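PDB 3WNV: glyoxylate reductase from Paecilomyces sp. J18, which probably catalyses the reduction of glyoxylate to glycolate with a nicotinamide cofactor, as a member of the D-isomer-specific 2-hydroxyacid dehydrogenase family. Local coordinates for residues G266-E271 with M287-I292; S212-L217 with V240-G245; H223-K228 with A246-K251; E203-S208 with L230-D235. All blocks are in the same frame, centred on the assembly; numbering follows the deposited sequence.

How the interactions relate
All four contacts lie in the nucleotide-binding domain and are partly buried. Interactions 1 and 2, centred about 11 and 7 Å from the chain centre, hold adjoining strands of one parallel sheet and the loops beyond; they meet where Gly266 and Asp268 bond to Asn241. Both combine strand pairing and apolar packing with polar groups that hold the turns, and a sulfate is bound near both. Interaction 3 joins the loops ahead of helices 227-232 and 250-259; it reaches interaction 1 through His223 and Glu271, and interaction 2 through Leu213 and Leu247. Interaction 4, about 24 Å out and most surface-like on its lysine side, has no direct hydrogen bond; its Met233 touches Ile225 of interaction 3.

Interaction 1: residues G266-E271 with M287-I292; sequences GLDVYE and MLLPHI
Val269 CG1 lies over one face of the His291 imidazole, nearly above its middle and 3.5 Å from the ring centroid, a CH-pi contact well served by a compact branched side chain. His291 ND1 is bonded to Glu273, a pairing that recalls the histidine-glutamate dyad of D-2-hydroxyacid dehydrogenases. The Tyr270 ring works through its edge: OH donates to Leu289 O at 2.8 Å, approaching from above the plane of that carbonyl, and Leu288 CD2 packs 4.1 Å from Tyr270 CE1. Asp268 ties down the loop around His291. With CG anti to the backbone N (chi1 -165°), its OD1 receives Ile292 N at 2.8 Å on the syn side, while OD2 accepts from Gly293 N. With an alanine here, these two amides would probably lose their acceptors and the loop carrying the imidazole would be freer to move. Earlier, the chains run as parallel strands, with Leu267 N bonded to Met287 O and Leu289 N to Leu267 O. Strand 262-267 lies between strands 237-241 and 287-288; Leu267 and Leu288 pack on helix 278-281, Met287 and Leu289 on helix 112-127.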
loop_
_atom_site.group_PDB
_atom_site.type_symbol
_atom_site.label_atom_id
_atom_site.label_comp_id
_atom_site.label_asym_id
_atom_site.label_seq_id
_atom_site.Cartn_x
_atom_site.Cartn_y
_atom_site.Cartn_z
ATOM N N GLY A 266 -11.684 -9.950 -3.118
ATOM C CA GLY A 266 -10.445 -10.448 -2.533
ATOM C C GLY A 266 -9.715 -9.223 -2.002
ATOM O O GLY A 266 -9.045 -8.523 -2.767
ATOM N N LEU A 267 -9.823 -8.972 -0.700
ATOM C CA LEU A 267 -9.302 -7.717 -0.129
ATOM C C LEU A 267 -8.200 -7.936 0.883
ATOM O O LEU A 267 -8.287 -8.854 1.680
ATOM C CB LEU A 267 -10.439 -6.959 0.578
ATOM C CG LEU A 267 -11.660 -6.693 -0.327
ATOM C CD1 LEU A 267 -12.714 -5.962 0.492
ATOM C CD2 LEU A 267 -11.298 -5.874 -1.584
ATOM N N ASP A 268 -7.231 -7.009 0.915
ATOM C CA ASP A 268 -6.179 -7.009 1.914
ATOM C C ASP A 268 -6.268 -5.686 2.622
ATOM O O ASP A 268 -5.620 -5.475 3.629
ATOM C CB ASP A 268 -4.831 -7.125 1.223
ATOM C CG ASP A 268 -3.695 -7.495 2.188
ATOM O OD1 ASP A 268 -3.911 -8.362 3.080
ATOM O OD2 ASP A 268 -2.597 -6.916 2.024
ATOM N N VAL A 269 -7.116 -4.804 2.127
ATOM C CA VAL A 269 -7.185 -3.436 2.687
ATOM C C VAL A 269 -8.611 -2.921 2.780
ATOM O O VAL A 269 -9.487 -3.387 2.048
ATOM C CB VAL A 269 -6.325 -2.435 1.853
ATOM C CG1 VAL A 269 -4.864 -2.800 1.956
ATOM C CG2 VAL A 269 -6.796 -2.395 0.380
ATOM N N TYR A 270 -8.846 -1.950 3.668
ATOM C CA TYR A 270 -10.200 -1.518 4.016
ATOM C C TYR A 270 -10.260 -0.029 4.289
ATOM O O TYR A 270 -9.280 0.580 4.755
ATOM C CB TYR A 270 -10.737 -2.283 5.255
ATOM C CG TYR A 270 -10.536 -3.759 5.050
ATOM C CD1 TYR A 270 -11.460 -4.507 4.328
ATOM C CD2 TYR A 270 -9.367 -4.365 5.485
ATOM C CE1 TYR A 270 -11.254 -5.863 4.096
ATOM C CE2 TYR A 270 -9.142 -5.704 5.249
ATOM C CZ TYR A 270 -10.079 -6.437 4.541
ATOM O OH TYR A 270 -9.826 -7.773 4.320
ATOM N N GLU A 271 -11.425 0.546 4.055
ATOM C CA GLU A 271 -11.559 1.997 4.153
ATOM C C GLU A 271 -11.246 2.576 5.531
ATOM O O GLU A 271 -10.698 3.668 5.604
ATOM C CB GLU A 271 -12.953 2.434 3.697
ATOM C CG GLU A 271 -13.147 3.945 3.721
ATOM C CD GLU A 271 -14.441 4.375 3.057
ATOM O OE1 GLU A 271 -15.200 3.483 2.632
ATOM O OE2 GLU A 271 -14.706 5.604 2.974
ATOM N N MET A 287 -13.208 -12.980 0.230
ATOM C CA MET A 287 -11.916 -13.505 0.686
ATOM C C MET A 287 -11.149 -12.344 1.280
ATOM O O MET A 287 -10.841 -11.391 0.557
ATOM C CB MET A 287 -11.153 -14.104 -0.488
ATOM C CG MET A 287 -9.824 -14.709 -0.043
ATOM S SD MET A 287 -10.042 -16.275 0.869
ATOM C CE MET A 287 -8.405 -16.597 1.536
ATOM N N LEU A 288 -10.881 -12.401 2.588
ATOM C CA LEU A 288 -10.424 -11.205 3.328
ATOM C C LEU A 288 -9.167 -11.504 4.121
ATOM O O LEU A 288 -9.114 -12.510 4.874
ATOM C CB LEU A 288 -11.497 -10.764 4.317
ATOM C CG LEU A 288 -12.865 -10.424 3.726
ATOM C CD1 LEU A 288 -13.828 -9.932 4.784
ATOM C CD2 LEU A 288 -12.738 -9.352 2.608
ATOM N N LEU A 289 -8.172 -10.624 3.989
ATOM C CA LEU A 289 -6.952 -10.662 4.814
ATOM C C LEU A 289 -6.755 -9.321 5.528
ATOM O O LEU A 289 -7.198 -8.269 5.046
ATOM C CB LEU A 289 -5.722 -10.968 3.931
ATOM C CG LEU A 289 -5.707 -12.395 3.336
ATOM C CD1 LEU A 289 -4.553 -12.502 2.335
ATOM C CD2 LEU A 289 -5.532 -13.438 4.446
ATOM N N PRO A 290 -6.078 -9.345 6.690
ATOM C CA PRO A 290 -5.874 -8.087 7.449
ATOM C C PRO A 290 -4.585 -7.363 7.092
ATOM O O PRO A 290 -3.658 -7.215 7.924
ATOM C CB PRO A 290 -5.841 -8.556 8.898
ATOM C CG PRO A 290 -5.217 -9.994 8.802
ATOM C CD PRO A 290 -5.789 -10.556 7.488
ATOM N N HIS A 291 -4.514 -6.958 5.832
ATOM C CA HIS A 291 -3.381 -6.196 5.310
ATOM C C HIS A 291 -2.047 -6.852 5.586
ATOM O O HIS A 291 -1.173 -6.233 6.224
ATOM C CB HIS A 291 -3.410 -4.744 5.864
ATOM C CG HIS A 291 -2.765 -3.752 4.969
ATOM N ND1 HIS A 291 -2.942 -2.389 5.110
ATOM C CD2 HIS A 291 -1.965 -3.904 3.874
ATOM C CE1 HIS A 291 -2.260 -1.755 4.174
ATOM N NE2 HIS A 291 -1.664 -2.656 3.405
ATOM N N ILE A 292 -1.877 -8.061 5.021
ATOM C CA ILE A 292 -0.663 -8.835 5.217
ATOM C C ILE A 292 0.287 -8.781 4.017
ATOM O O ILE A 292 1.313 -9.469 4.027
ATOM C CB ILE A 292 -0.937 -10.317 5.554
ATOM C CG1 ILE A 292 -1.471 -11.109 4.339
ATOM C CG2 ILE A 292 -1.850 -10.445 6.824
ATOM C CD1 ILE A 292 -1.486 -12.628 4.629
#

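Interaction 2: residues S212-L217 with V240-G245; sequences SLNLAL and VNTARG. With SO4 (sulfate ion), chain C.
Ser212 and Val240 pair as parallel neighbours in the Rossmann-type sheet, on the strands that helix 227-232 connects in a beta-alpha-beta unit. No conventional hydrogen bond crosses between these two segments; Ser212 CA instead directs its C-H at Val240 O, 3.2 Å away. Beyond this point the chains part into loops, and small or apolar groups fill the join. Leu213 CD2 rests 3.5 Å from Val240 O while its CG lies against the Asn241 amide, and the Ala243 methyl carbon CB comes within 3.5 Å of Leu213 O, the small alanine letting the two backbones come close. Asn214 turns to the neighbouring glycine-rich loop, its ND2 bonded to Gly161 O, consistent with a nucleotide-binding fold.

Asn241 shapes the turn with both ends of its amide. Its CG stands anti to the backbone N (chi1 -163°), sending the group forward along the chain: OD1 accepts from Ala243 N at 3.1 Å, an Asx turn, and ND2 donates to Arg244 O at 3.1 Å. A leucine in its place would probably leave both backbone atoms without these partners and let the loop that presents Arg244 drift.

The Arg244 chain runs past Leu217, whose CB is 3.9 Å from its CG; NE forms a salt bridge with Asp90, and NH1 donates to Ala243 O. A bound sulfate, held also by Ala87 N and Gly88 N, may mark where a substrate carboxylate sits. The anion lies at the guanidinium edge, with Arg244 NH1 3.0 Å from sulfate O1 and NH2 3.0 Å from sulfate O3.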
loop_
_atom_site.group_PDB
_atom_site.type_symbol
_atom_site.label_atom_id
_atom_site.label_comp_id
_atom_site.label_asym_id
_atom_site.label_seq_id
_atom_site.Cartn_x
_atom_site.Cartn_y
_atom_site.Cartn_z
ATOM N N SER A 212 -8.915 -5.041 -10.507
ATOM C CA SER A 212 -7.960 -4.780 -9.395
ATOM C C SER A 212 -7.378 -3.373 -9.475
ATOM O O SER A 212 -7.333 -2.755 -10.551
ATOM C CB SER A 212 -6.824 -5.801 -9.401
ATOM O OG SER A 212 -5.951 -5.507 -10.493
ATOM N N LEU A 213 -6.951 -2.831 -8.340
ATOM C CA LEU A 213 -6.487 -1.448 -8.384
ATOM C C LEU A 213 -5.188 -1.229 -7.630
ATOM O O LEU A 213 -4.968 -1.851 -6.591
ATOM C CB LEU A 213 -7.582 -0.463 -7.901
ATOM C CG LEU A 213 -8.491 -0.647 -6.668
ATOM C CD1 LEU A 213 -9.303 0.674 -6.505
ATOM C CD2 LEU A 213 -9.479 -1.776 -6.795
ATOM N N ASN A 214 -4.315 -0.399 -8.200
ATOM C CA ASN A 214 -3.084 0.029 -7.530
ATOM C C ASN A 214 -2.871 1.526 -7.679
ATOM O O ASN A 214 -2.058 1.973 -8.483
ATOM C CB ASN A 214 -1.867 -0.706 -8.098
ATOM C CG ASN A 214 -2.097 -2.199 -8.257
ATOM O OD1 ASN A 214 -2.068 -2.998 -7.281
ATOM N ND2 ASN A 214 -2.321 -2.602 -9.490
ATOM N N LEU A 215 -3.633 2.311 -6.931
ATOM C CA LEU A 215 -3.492 3.757 -6.955
ATOM C C LEU A 215 -3.016 4.219 -5.608
ATOM O O LEU A 215 -3.342 3.620 -4.567
ATOM C CB LEU A 215 -4.852 4.437 -7.226
ATOM C CG LEU A 215 -5.471 4.104 -8.554
ATOM C CD1 LEU A 215 -6.818 4.770 -8.652
ATOM C CD2 LEU A 215 -4.542 4.637 -9.670
ATOM N N ALA A 216 -2.270 5.316 -5.627
ATOM C CA ALA A 216 -1.961 6.069 -4.439
ATOM C C ALA A 216 -3.260 6.679 -3.959
ATOM O O ALA A 216 -4.106 7.098 -4.758
ATOM C CB ALA A 216 -0.969 7.144 -4.770
ATOM N N LEU A 217 -3.434 6.716 -2.652
ATOM C CA LEU A 217 -4.603 7.343 -2.077
ATOM C C LEU A 217 -4.405 8.837 -1.951
ATOM O O LEU A 217 -3.407 9.300 -1.382
ATOM C CB LEU A 217 -4.834 6.762 -0.681
ATOM C CG LEU A 217 -6.069 7.261 0.029
ATOM C CD1 LEU A 217 -7.383 6.949 -0.836
ATOM C CD2 LEU A 217 -6.208 6.718 1.484
ATOM N N VAL A 240 -10.539 -7.125 -6.591
ATOM C CA VAL A 240 -9.378 -7.315 -5.696
ATOM C C VAL A 240 -8.740 -5.990 -5.369
ATOM O O VAL A 240 -8.561 -5.159 -6.268
ATOM C CB VAL A 240 -8.355 -8.236 -6.362
ATOM C CG1 VAL A 240 -7.033 -8.296 -5.569
ATOM C CG2 VAL A 240 -8.931 -9.651 -6.569
ATOM N N ASN A 241 -8.394 -5.794 -4.096
ATOM C CA ASN A 241 -7.704 -4.601 -3.656
ATOM C C ASN A 241 -6.637 -4.916 -2.667
ATOM O O ASN A 241 -6.918 -5.362 -1.606
ATOM C CB ASN A 241 -8.707 -3.644 -3.008
ATOM C CG ASN A 241 -8.196 -2.238 -2.888
ATOM O OD1 ASN A 241 -7.144 -1.940 -3.372
ATOM N ND2 ASN A 241 -8.978 -1.383 -2.290
ATOM N N THR A 242 -5.410 -4.661 -3.035
ATOM C CA THR A 242 -4.304 -4.748 -2.135
ATOM C C THR A 242 -3.640 -3.384 -1.878
ATOM O O THR A 242 -2.626 -3.320 -1.288
ATOM C CB THR A 242 -3.256 -5.735 -2.608
ATOM O OG1 THR A 242 -2.825 -5.314 -3.869
ATOM C CG2 THR A 242 -3.824 -7.112 -2.736
ATOM N N ALA A 243 -4.273 -2.327 -2.348
ATOM C CA ALA A 243 -3.678 -0.988 -2.368
ATOM C C ALA A 243 -4.039 -0.167 -1.138
ATOM O O ALA A 243 -3.315 -0.174 -0.143
ATOM C CB ALA A 243 -4.060 -0.233 -3.674
ATOM N N ARG A 244 -5.143 0.582 -1.216
ATOM C CA ARG A 244 -5.632 1.330 -0.073
ATOM C C ARG A 244 -7.136 1.146 -0.051
ATOM O O ARG A 244 -7.782 1.266 -1.083
ATOM C CB ARG A 244 -5.268 2.825 -0.211
ATOM C CG ARG A 244 -3.786 3.126 0.043
ATOM C CD ARG A 244 -3.506 2.939 1.532
ATOM N NE ARG A 244 -2.137 3.329 1.925
ATOM C CZ ARG A 244 -1.109 2.479 1.963
ATOM N NH1 ARG A 244 -1.279 1.198 1.605
ATOM N NH2 ARG A 244 0.100 2.907 2.332
ATOM N N GLY A 245 -7.733 0.875 1.113
ATOM C CA GLY A 245 -9.131 0.470 1.084
ATOM C C GLY A 245 -10.036 1.640 0.741
ATOM O O GLY A 245 -11.110 1.444 0.190
HETATM S S SO4 C . 2.671 -0.012 1.630
HETATM O O1 SO4 C . 1.273 -0.394 1.534
HETATM O O2 SO4 C . 3.396 -0.290 0.394
HETATM O O3 SO4 C . 2.690 1.468 1.817
HETATM O O4 SO4 C . 3.316 -0.732 2.711
HETATM O O HOH W 1 -2.653 -5.346 -7.027
#

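Interaction 3: residues H223-K228 with A246-K251; sequences HIIGEK and ALIDEK
His223 lays its imidazole over Asp249, with Asp249 CA 3.7 Å from the ring centroid and close to the ring normal. Because Asp249 places CG opposite its backbone N (chi1 180°), the carboxylate continues beneath the same ring, its plane only 11° from that of the imidazole, so flat group stacks on flat group. At the ring edge, CD2 faces Ala246 O at 3.5 Å. A flat side chain with a polar rim suits this place, because its face can pack while NE2 reaches out to Glu271.

Behind the ring, three backbone bonds zip the chains together. His223 N donates to Ala246 O at 2.8 Å, Ile225 N points almost straight at Leu247 O (176° at the hydrogen), and Asp249 N returns to Ile225 O at 3.0 Å. Both segments lead into a helix of the Rossmann-type domain: Gly226 is the N-cap of helix 227-232 and Asp249 that of helix 250-259. Asp249 can serve two helix starts, since its OD1 caps Ala252 N while OD2 accepts from a water, at 2.8 Å, that in turn receives Glu227 N. Gly226 passes its CA 3.8 Å from Asp249 CB.

Farther out, Glu227 forms a salt bridge with Arg255 of helix 250-259. On the inner side, Ile225 CB meets Ile248 CG1 at 4.2 Å, and Ile225 and Leu247 both reach Leu213 on strand 210-213.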
loop_
_atom_site.group_PDB
_atom_site.type_symbol
_atom_site.label_atom_id
_atom_site.label_comp_id
_atom_site.label_asym_id
_atom_site.label_seq_id
_atom_site.Cartn_x
_atom_site.Cartn_y
_atom_site.Cartn_z
ATOM N N HIS A 223 -12.608 6.898 -2.867
ATOM C CA HIS A 223 -13.865 6.467 -3.504
ATOM C C HIS A 223 -13.888 6.578 -5.026
ATOM O O HIS A 223 -14.967 6.757 -5.631
ATOM C CB HIS A 223 -15.037 7.284 -2.948
ATOM C CG HIS A 223 -15.349 7.010 -1.513
ATOM N ND1 HIS A 223 -16.521 7.416 -0.918
ATOM C CD2 HIS A 223 -14.657 6.333 -0.560
ATOM C CE1 HIS A 223 -16.527 7.035 0.349
ATOM N NE2 HIS A 223 -15.407 6.374 0.586
ATOM N N ILE A 224 -12.732 6.488 -5.666
ATOM C CA ILE A 224 -12.729 6.428 -7.121
ATOM C C ILE A 224 -13.622 5.285 -7.664
ATOM O O ILE A 224 -14.191 5.401 -8.750
ATOM C CB ILE A 224 -11.304 6.333 -7.680
ATOM C CG1 ILE A 224 -11.284 6.643 -9.177
ATOM C CG2 ILE A 224 -10.661 4.993 -7.311
ATOM C CD1 ILE A 224 -9.860 6.792 -9.742
ATOM N N ILE A 225 -13.751 4.185 -6.913
ATOM C CA ILE A 225 -14.777 3.172 -7.204
ATOM C C ILE A 225 -15.944 3.366 -6.226
ATOM O O ILE A 225 -15.867 2.991 -5.075
ATOM C CB ILE A 225 -14.176 1.735 -7.092
ATOM C CG1 ILE A 225 -12.908 1.642 -7.956
ATOM C CG2 ILE A 225 -15.206 0.635 -7.452
ATOM C CD1 ILE A 225 -13.199 1.726 -9.415
ATOM N N GLY A 226 -17.003 4.026 -6.674
ATOM C CA GLY A 226 -18.184 4.158 -5.857
ATOM C C GLY A 226 -19.379 3.557 -6.585
ATOM O O GLY A 226 -19.195 2.750 -7.489
ATOM N N GLU A 227 -20.589 3.946 -6.188
ATOM C CA GLU A 227 -21.815 3.320 -6.709
ATOM C C GLU A 227 -21.859 3.333 -8.211
ATOM O O GLU A 227 -22.219 2.325 -8.842
ATOM C CB GLU A 227 -23.030 4.106 -6.248
ATOM C CG GLU A 227 -23.503 3.835 -4.860
ATOM C CD GLU A 227 -24.947 4.272 -4.703
ATOM O OE1 GLU A 227 -25.566 4.601 -5.740
ATOM O OE2 GLU A 227 -25.451 4.282 -3.563
ATOM N N LYS A 228 -21.542 4.498 -8.775
ATOM C CA LYS A 228 -21.598 4.721 -10.228
ATOM C C LYS A 228 -20.686 3.729 -10.948
ATOM O O LYS A 228 -21.076 3.126 -11.957
ATOM C CB LYS A 228 -21.156 6.153 -10.598
ATOM C CG LYS A 228 -22.219 7.033 -11.271
ATOM C CD LYS A 228 -21.578 8.068 -12.229
ATOM C CE LYS A 228 -21.398 7.505 -13.659
ATOM N NZ LYS A 228 -22.654 6.864 -14.244
ATOM N N ALA A 246 -9.580 2.857 1.017
ATOM C CA ALA A 246 -10.430 4.023 0.835
ATOM C C ALA A 246 -10.558 4.434 -0.622
ATOM O O ALA A 246 -11.313 5.373 -0.950
ATOM C CB ALA A 246 -9.958 5.232 1.704
ATOM N N LEU A 247 -9.894 3.706 -1.512
ATOM C CA LEU A 247 -10.089 3.885 -2.950
ATOM C C LEU A 247 -11.471 3.413 -3.361
ATOM O O LEU A 247 -11.982 3.782 -4.428
ATOM C CB LEU A 247 -9.053 3.086 -3.752
ATOM C CG LEU A 247 -7.579 3.487 -3.586
ATOM C CD1 LEU A 247 -6.751 2.387 -4.280
ATOM C CD2 LEU A 247 -7.279 4.872 -4.192
ATOM N N ILE A 248 -12.080 2.583 -2.516
ATOM C CA ILE A 248 -13.407 2.078 -2.795
ATOM C C ILE A 248 -14.338 2.601 -1.710
ATOM O O ILE A 248 -13.946 2.672 -0.550
ATOM C CB ILE A 248 -13.458 0.539 -2.754
ATOM C CG1 ILE A 248 -12.423 -0.024 -3.706
ATOM C CG2 ILE A 248 -14.916 0.065 -3.061
ATOM C CD1 ILE A 248 -12.235 -1.542 -3.639
ATOM N N ASP A 249 -15.538 3.021 -2.124
ATOM C CA ASP A 249 -16.634 3.362 -1.228
ATOM C C ASP A 249 -17.123 2.029 -0.644
ATOM O O ASP A 249 -17.906 1.307 -1.277
ATOM C CB ASP A 249 -17.751 4.064 -2.034
ATOM C CG ASP A 249 -18.938 4.451 -1.173
ATOM O OD1 ASP A 249 -19.050 3.923 -0.057
ATOM O OD2 ASP A 249 -19.774 5.290 -1.600
ATOM N N GLU A 250 -16.610 1.671 0.534
ATOM C CA GLU A 250 -16.804 0.308 1.037
ATOM C C GLU A 250 -18.279 0.040 1.308
ATOM O O GLU A 250 -18.760 -1.088 1.156
ATOM C CB GLU A 250 -15.959 0.107 2.302
ATOM C CG GLU A 250 -15.727 -1.354 2.675
ATOM C CD GLU A 250 -14.581 -1.473 3.695
ATOM O OE1 GLU A 250 -13.444 -1.138 3.294
ATOM O OE2 GLU A 250 -14.801 -1.855 4.890
ATOM N N LYS A 251 -19.018 1.072 1.682
ATOM C CA LYS A 251 -20.451 0.868 1.926
ATOM C C LYS A 251 -21.156 0.565 0.612
ATOM O O LYS A 251 -22.039 -0.279 0.555
ATOM C CB LYS A 251 -21.092 2.065 2.623
ATOM C CG LYS A 251 -20.816 2.132 4.113
ATOM C CD LYS A 251 -21.401 3.396 4.667
ATOM C CE LYS A 251 -20.958 3.599 6.104
ATOM N NZ LYS A 251 -21.326 4.954 6.604
HETATM O O HOH W 2 -20.526 5.946 -4.179
#

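Interaction 4: residues E203-S208 with L230-D235; sequences ELLAQS and LAKMKD
Leu205 and Met233 form the close-packed side of this contact. The methionine chain is extended beyond CG, which carries its terminal CE to 3.6 Å from Leu205 CD2; a long, flexible thioether and a branched leucine fill such a buried place without polar cost. The backbones also come close, for Met233 CA directs its C-H almost straight (168°) at Leu205 O, 3.3 Å away.

Toward solvent the partners are lysines, used along their length. Lys232 lays CD against Leu205 CD1 at 3.7 Å, then carries NZ on to a salt bridge with Asp202. Lys234 passes over carbonyls at the end of helix 201-207: its CG lies 3.3 Å from Ala206 O, its CD 3.5 Å from Ser208 O, and NZ pairs with Asp209. A lysine suits both places because its methylenes can cover apolar or backbone surface while the ammonium stays with a carboxylate.

No direct hydrogen bond joins the segments; a water does so instead, donating to Leu205 O at 2.7 Å and to Ser208 O while accepting from Lys234 N. Ser208 turns its hydroxyl back into its own helix, OG donating at 2.6 Å to Leu204 O, which also accepts from Ser208 N as the chain leaves the helix.

The contact brings the end of helix 201-207 beside residues 232-234, to which helix 227-232 leads, with Leu205 and Met233 resting on Phe211 of strand 210-213 and Met233 also reaching Ile239 of strand 237-241.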
loop_
_atom_site.group_PDB
_atom_site.type_symbol
_atom_site.label_atom_id
_atom_site.label_comp_id
_atom_site.label_asym_id
_atom_site.label_seq_id
_atom_site.Cartn_x
_atom_site.Cartn_y
_atom_site.Cartn_z
ATOM N N GLU A 203 -14.036 1.586 -20.209
ATOM C CA GLU A 203 -13.829 0.284 -20.839
ATOM C C GLU A 203 -13.246 -0.721 -19.857
ATOM O O GLU A 203 -13.530 -1.937 -19.938
ATOM C CB GLU A 203 -12.897 0.408 -22.060
ATOM C CG GLU A 203 -13.527 0.957 -23.321
ATOM C CD GLU A 203 -12.480 1.320 -24.396
ATOM O OE1 GLU A 203 -11.321 1.690 -24.042
ATOM O OE2 GLU A 203 -12.828 1.241 -25.602
ATOM N N LEU A 204 -12.451 -0.232 -18.902
ATOM C CA LEU A 204 -11.849 -1.088 -17.888
ATOM C C LEU A 204 -12.961 -1.642 -16.989
ATOM O O LEU A 204 -12.961 -2.824 -16.628
ATOM C CB LEU A 204 -10.825 -0.323 -17.045
ATOM C CG LEU A 204 -10.012 -1.176 -16.068
ATOM C CD1 LEU A 204 -9.021 -2.028 -16.832
ATOM C CD2 LEU A 204 -9.258 -0.268 -15.066
ATOM N N LEU A 205 -13.929 -0.785 -16.677
ATOM C CA LEU A 205 -15.030 -1.191 -15.817
ATOM C C LEU A 205 -15.890 -2.202 -16.567
ATOM O O LEU A 205 -16.317 -3.199 -15.995
ATOM C CB LEU A 205 -15.882 0.022 -15.429
ATOM C CG LEU A 205 -15.216 1.035 -14.489
ATOM C CD1 LEU A 205 -15.990 2.339 -14.465
ATOM C CD2 LEU A 205 -15.048 0.454 -13.059
ATOM N N ALA A 206 -16.116 -1.957 -17.853
ATOM C CA ALA A 206 -16.996 -2.813 -18.656
ATOM C C ALA A 206 -16.426 -4.187 -18.934
ATOM O O ALA A 206 -17.158 -5.167 -18.977
ATOM C CB ALA A 206 -17.324 -2.137 -19.977
ATOM N N GLN A 207 -15.120 -4.269 -19.152
ATOM C CA GLN A 207 -14.522 -5.493 -19.672
ATOM C C GLN A 207 -13.835 -6.420 -18.677
ATOM O O GLN A 207 -13.552 -7.589 -19.020
ATOM C CB GLN A 207 -13.523 -5.138 -20.782
ATOM C CG GLN A 207 -14.125 -4.338 -21.916
ATOM C CD GLN A 207 -13.090 -3.940 -22.934
ATOM O OE1 GLN A 207 -12.026 -4.570 -23.036
ATOM N NE2 GLN A 207 -13.379 -2.887 -23.698
ATOM N N SER A 208 -13.543 -5.940 -17.465
ATOM C CA SER A 208 -12.855 -6.761 -16.490
ATOM C C SER A 208 -13.729 -7.877 -15.889
ATOM O O SER A 208 -14.828 -7.607 -15.343
ATOM C CB SER A 208 -12.386 -5.881 -15.313
ATOM O OG SER A 208 -11.609 -4.833 -15.799
ATOM N N LEU A 230 -19.354 0.829 -9.772
ATOM C CA LEU A 230 -19.754 -0.549 -9.564
ATOM C C LEU A 230 -20.862 -0.897 -10.552
ATOM O O LEU A 230 -20.928 -2.033 -11.053
ATOM C CB LEU A 230 -20.254 -0.742 -8.129
ATOM C CG LEU A 230 -19.124 -0.611 -7.100
ATOM C CD1 LEU A 230 -19.680 -0.454 -5.703
ATOM C CD2 LEU A 230 -18.151 -1.820 -7.162
ATOM N N ALA A 231 -21.722 0.078 -10.824
ATOM C CA ALA A 231 -22.882 -0.185 -11.656
ATOM C C ALA A 231 -22.449 -0.381 -13.104
ATOM O O ALA A 231 -23.139 -1.064 -13.870
ATOM C CB ALA A 231 -23.905 0.947 -11.528
ATOM N N LYS A 232 -21.303 0.202 -13.470
ATOM C CA LYS A 232 -20.727 -0.008 -14.796
ATOM C C LYS A 232 -20.025 -1.350 -14.978
ATOM O O LYS A 232 -19.764 -1.738 -16.115
ATOM C CB LYS A 232 -19.743 1.104 -15.139
ATOM C CG LYS A 232 -20.398 2.428 -15.474
ATOM C CD LYS A 232 -19.346 3.541 -15.525
ATOM C CE LYS A 232 -19.998 4.867 -15.852
ATOM N NZ LYS A 232 -19.017 5.991 -15.854
ATOM N N MET A 233 -19.689 -2.044 -13.892
ATOM C CA MET A 233 -18.929 -3.292 -14.032
ATOM C C MET A 233 -19.837 -4.414 -14.585
ATOM O O MET A 233 -21.063 -4.229 -14.669
ATOM C CB MET A 233 -18.268 -3.696 -12.717
ATOM C CG MET A 233 -17.198 -2.713 -12.268
ATOM S SD MET A 233 -16.604 -3.174 -10.646
ATOM C CE MET A 233 -15.456 -1.815 -10.259
ATOM N N LYS A 234 -19.240 -5.536 -14.997
ATOM C CA LYS A 234 -19.979 -6.732 -15.443
ATOM C C LYS A 234 -20.761 -7.299 -14.282
ATOM O O LYS A 234 -20.235 -7.336 -13.183
ATOM C CB LYS A 234 -19.001 -7.843 -15.806
ATOM C CG LYS A 234 -18.265 -7.663 -17.089
ATOM C CD LYS A 234 -17.430 -8.894 -17.325
ATOM C CE LYS A 234 -17.042 -8.993 -18.764
ATOM N NZ LYS A 234 -16.839 -10.440 -19.066
ATOM N N ASP A 235 -21.983 -7.788 -14.506
ATOM C CA ASP A 235 -22.642 -8.615 -13.477
ATOM C C ASP A 235 -21.719 -9.799 -13.136
ATOM O O ASP A 235 -21.185 -10.446 -14.046
ATOM C CB ASP A 235 -23.984 -9.169 -13.996
ATOM C CG ASP A 235 -25.059 -8.101 -14.115
ATOM O OD1 ASP A 235 -24.917 -7.006 -13.528
ATOM O OD2 ASP A 235 -26.081 -8.376 -14.773
HETATM O O HOH W 3 -16.295 -5.637 -14.799
#